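Local structure of MdcA (Pseudomonas aeruginosa, 5VIT) at residues G31-R36 with D211-D217. The protein is the alpha subunit of malonate decarboxylase and probably acts as the transferase that exchanges acetyl for malonyl on the acyl carrier subunit. Residues are numbered along the deposited sequence; the frame is centred on the assembly and turned at random.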
ATOM      1  N   GLY A  31     -44.444  23.928 -43.461  1.00 55.32           N
ATOM      2  CA  GLY A  31     -44.827  22.807 -42.628  1.00 50.30           C
ATOM      3  C   GLY A  31     -43.856  22.750 -41.466  1.00 46.53           C
ATOM      4  O   GLY A  31     -43.707  23.723 -40.731  1.00 44.62           O
ATOM      5  N   ALA A  32     -43.176  21.619 -41.317  1.00 45.18           N
ATOM      6  CA  ALA A  32     -42.224  21.435 -40.227  1.00 43.10           C
ATOM      7  C   ALA A  32     -40.826  21.927 -40.601  1.00 43.73           C
ATOM      8  O   ALA A  32     -39.932  21.988 -39.759  1.00 41.32           O
ATOM      9  CB  ALA A  32     -42.176  19.965 -39.823  1.00 44.63           C
ATOM     10  N   VAL A  33     -40.638  22.286 -41.866  1.00 45.32           N
ATOM     11  CA  VAL A  33     -39.307  22.627 -42.349  1.00 47.46           C
ATOM     12  C   VAL A  33     -39.065  24.132 -42.362  1.00 46.87           C
ATOM     13  O   VAL A  33     -39.839  24.894 -42.938  1.00 51.05           O
ATOM     14  CB  VAL A  33     -39.069  22.052 -43.758  1.00 49.13           C
ATOM     15  CG1 VAL A  33     -37.718  22.475 -44.279  1.00 44.65           C
ATOM     16  CG2 VAL A  33     -39.201  20.532 -43.744  1.00 39.23           C
ATOM     17  N   LEU A  34     -37.989  24.553 -41.704  1.00 46.97           N
ATOM     18  CA  LEU A  34     -37.581  25.949 -41.700  1.00 46.27           C
ATOM     19  C   LEU A  34     -36.490  26.203 -42.723  1.00 50.03           C
ATOM     20  O   LEU A  34     -35.564  25.406 -42.871  1.00 47.48           O
ATOM     21  CB  LEU A  34     -37.085  26.380 -40.315  1.00 48.62           C
ATOM     22  CG  LEU A  34     -38.122  26.835 -39.284  1.00 53.26           C
ATOM     23  CD1 LEU A  34     -37.477  27.008 -37.915  1.00 45.47           C
ATOM     24  CD2 LEU A  34     -38.778  28.134 -39.726  1.00 49.03           C
ATOM     25  N   PRO A  35     -36.604  27.323 -43.441  1.00 53.43           N
ATOM     26  CA  PRO A  35     -35.561  27.750 -44.367  1.00 52.46           C
ATOM     27  C   PRO A  35     -34.309  28.181 -43.617  1.00 54.15           C
ATOM     28  O   PRO A  35     -34.386  28.988 -42.679  1.00 53.75           O
ATOM     29  CB  PRO A  35     -36.202  28.936 -45.100  1.00 57.16           C
ATOM     30  CG  PRO A  35     -37.669  28.768 -44.894  1.00 61.12           C
ATOM     31  CD  PRO A  35     -37.797  28.177 -43.529  1.00 57.84           C
ATOM     32  N   ARG A  36     -33.167  27.645 -44.034  1.00 50.16           N
ATOM     33  CA  ARG A  36     -31.882  27.992 -43.438  1.00 53.17           C
ATOM     34  C   ARG A  36     -31.609  29.505 -43.499  1.00 57.55           C
ATOM     35  O   ARG A  36     -30.896  30.046 -42.658  1.00 53.70           O
ATOM     36  CB  ARG A  36     -30.772  27.202 -44.136  1.00 51.36           C
ATOM     37  CG  ARG A  36     -29.363  27.589 -43.761  1.00 52.83           C
ATOM     38  CD  ARG A  36     -28.355  26.619 -44.360  1.00 48.22           C
ATOM     39  NE  ARG A  36     -28.547  26.441 -45.796  1.00 54.56           N
ATOM     40  CZ  ARG A  36     -29.024  25.330 -46.355  1.00 54.39           C
ATOM     41  NH1 ARG A  36     -29.354  24.283 -45.603  1.00 49.28           N
ATOM     42  NH2 ARG A  36     -29.165  25.263 -47.673  1.00 58.66           N
ATOM     43  N   ASP A 211     -41.155  20.243 -33.468  1.00 32.13           N
ATOM     44  CA  ASP A 211     -41.952  21.303 -34.063  1.00 35.48           C
ATOM     45  C   ASP A 211     -41.353  21.790 -35.386  1.00 40.10           C
ATOM     46  O   ASP A 211     -42.075  22.000 -36.368  1.00 40.53           O
ATOM     47  CB  ASP A 211     -42.102  22.463 -33.082  1.00 36.36           C
ATOM     48  CG  ASP A 211     -42.844  22.056 -31.807  1.00 37.47           C
ATOM     49  OD1 ASP A 211     -44.016  21.609 -31.911  1.00 30.45           O
ATOM     50  OD2 ASP A 211     -42.241  22.167 -30.707  1.00 33.96           O
ATOM     51  N   PHE A 212     -40.038  21.963 -35.424  1.00 38.58           N
ATOM     52  CA  PHE A 212     -39.393  22.379 -36.663  1.00 39.42           C
ATOM     53  C   PHE A 212     -38.085  21.645 -36.903  1.00 41.45           C
ATOM     54  O   PHE A 212     -37.379  21.301 -35.954  1.00 40.22           O
ATOM     55  CB  PHE A 212     -39.143  23.887 -36.658  1.00 38.53           C
ATOM     56  CG  PHE A 212     -40.393  24.702 -36.648  1.00 43.12           C
ATOM     57  CD1 PHE A 212     -40.714  25.497 -35.550  1.00 41.70           C
ATOM     58  CD2 PHE A 212     -41.267  24.665 -37.729  1.00 42.66           C
ATOM     59  CE1 PHE A 212     -41.880  26.257 -35.537  1.00 44.58           C
ATOM     60  CE2 PHE A 212     -42.429  25.418 -37.722  1.00 42.95           C
ATOM     61  CZ  PHE A 212     -42.737  26.213 -36.622  1.00 43.64           C
ATOM     62  N   VAL A 213     -37.783  21.393 -38.175  1.00 41.81           N
ATOM     63  CA  VAL A 213     -36.458  20.937 -38.586  1.00 41.46           C
ATOM     64  C   VAL A 213     -35.818  21.956 -39.535  1.00 47.00           C
ATOM     65  O   VAL A 213     -36.517  22.693 -40.246  1.00 46.30           O
ATOM     66  CB  VAL A 213     -36.499  19.563 -39.274  1.00 38.93           C
ATOM     67  CG1 VAL A 213     -36.910  18.499 -38.292  1.00 39.33           C
ATOM     68  CG2 VAL A 213     -37.450  19.591 -40.455  1.00 40.27           C
ATOM     69  N   VAL A 214     -34.486  22.013 -39.515  1.00 42.33           N
ATOM     70  CA  VAL A 214     -33.711  22.894 -40.382  1.00 38.38           C
ATOM     71  C   VAL A 214     -32.521  22.127 -40.923  1.00 40.60           C
ATOM     72  O   VAL A 214     -31.781  21.505 -40.154  1.00 38.32           O
ATOM     73  CB  VAL A 214     -33.178  24.138 -39.640  1.00 42.54           C
ATOM     74  CG1 VAL A 214     -32.641  25.155 -40.633  1.00 42.07           C
ATOM     75  CG2 VAL A 214     -34.260  24.757 -38.787  1.00 51.28           C
ATOM     76  N   GLU A 215     -32.321  22.164 -42.233  1.00 38.60           N
ATOM     77  CA  GLU A 215     -31.079  21.645 -42.788  1.00 42.20           C
ATOM     78  C   GLU A 215     -29.948  22.590 -42.376  1.00 42.19           C
ATOM     79  O   GLU A 215     -29.999  23.796 -42.629  1.00 38.45           O
ATOM     80  CB  GLU A 215     -31.162  21.502 -44.310  1.00 42.97           C
ATOM     81  CG  GLU A 215     -30.071  20.593 -44.891  1.00 44.66           C
ATOM     82  CD  GLU A 215     -30.251  20.305 -46.380  1.00 49.22           C
ATOM     83  OE1 GLU A 215     -30.917  19.293 -46.725  1.00 47.77           O
ATOM     84  OE2 GLU A 215     -29.722  21.090 -47.199  1.00 50.66           O
ATOM     85  N   ALA A 216     -28.938  22.050 -41.709  1.00 41.99           N
ATOM     86  CA  ALA A 216     -27.866  22.893 -41.201  1.00 44.23           C
ATOM     87  C   ALA A 216     -26.951  23.355 -42.336  1.00 45.05           C
ATOM     88  O   ALA A 216     -26.858  22.698 -43.378  1.00 40.93           O
ATOM     89  CB  ALA A 216     -27.076  22.156 -40.144  1.00 39.89           C
ATOM     90  N   ASP A 217     -26.273  24.479 -42.125  1.00 47.02           N
ATOM     91  CA  ASP A 217     -25.348  24.999 -43.127  1.00 44.17           C
ATOM     92  C   ASP A 217     -24.149  24.067 -43.308  1.00 46.33           C
ATOM     93  O   ASP A 217     -23.497  24.093 -44.341  1.00 52.85           O
ATOM     94  CB  ASP A 217     -24.899  26.428 -42.770  1.00 40.02           C
ATOM     95  CG  ASP A 217     -24.159  26.514 -41.441  1.00 47.17           C
ATOM     96  OD1 ASP A 217     -24.274  25.584 -40.607  1.00 43.05           O
ATOM     97  OD2 ASP A 217     -23.454  27.532 -41.236  1.00 41.39           O
TER
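Phe212 meets segment 31-36 through its ring edge and its CB: the carbonyl oxygens of Gly31 and Ala32 lie near the ring plane at that edge, while CD1 of Leu34 comes within 3.8 Å of Phe212 CB. A large aromatic suits this buried place, where Val25, Ala29 and Leu46 also touch it. At Val213 the backbone does the joining. Val213 N donates a hydrogen bond to Ala32 O (2.7 Å). Leu34 N in turn donates to Val213 O (2.8 Å), and this bond is almost straight, so Val213 holds the adjacent strand 33-34 on both sides of Val33. Val33 and Val213, both beta-branched, are paired in parallel, and Val33 CG2 meets Val213 CG2 at 3.8 Å on one face of the sheet. Val214 turns to the other face with Leu34; its CG2 rests on Leu34 CB at 3.6 Å, and Phe65 and Leu39 add to this apolar layer, where branched aliphatic residues fit well. At Glu215 the contact becomes polar. Arg36, its chain bent at chi3 (52°), brings NH1 to donate a hydrogen bond to Glu215 O at 3.1 Å; the oxygen lies near the guanidinium plane, but the donor stands well above the carbonyl plane and off its lone pairs. The same NH1 forms a rather long salt bridge with Glu215 OE2 (3.6 Å), the guanidinium and carboxylate planes being only 14° apart. Arginine suits this exposed margin because aliphatic carbons precede its charge: Arg36 CD packs on Asp217 CA at 3.6 Å, while the Asp217 carboxylate is engaged by Arg68. Short strand 33-34 thus pairs in parallel with strand 212-215, which bonds in turn to strand 185-190, forming one border of a parallel alpha/beta sheet with helix 39-46 packed against the Leu34 and Val214 face.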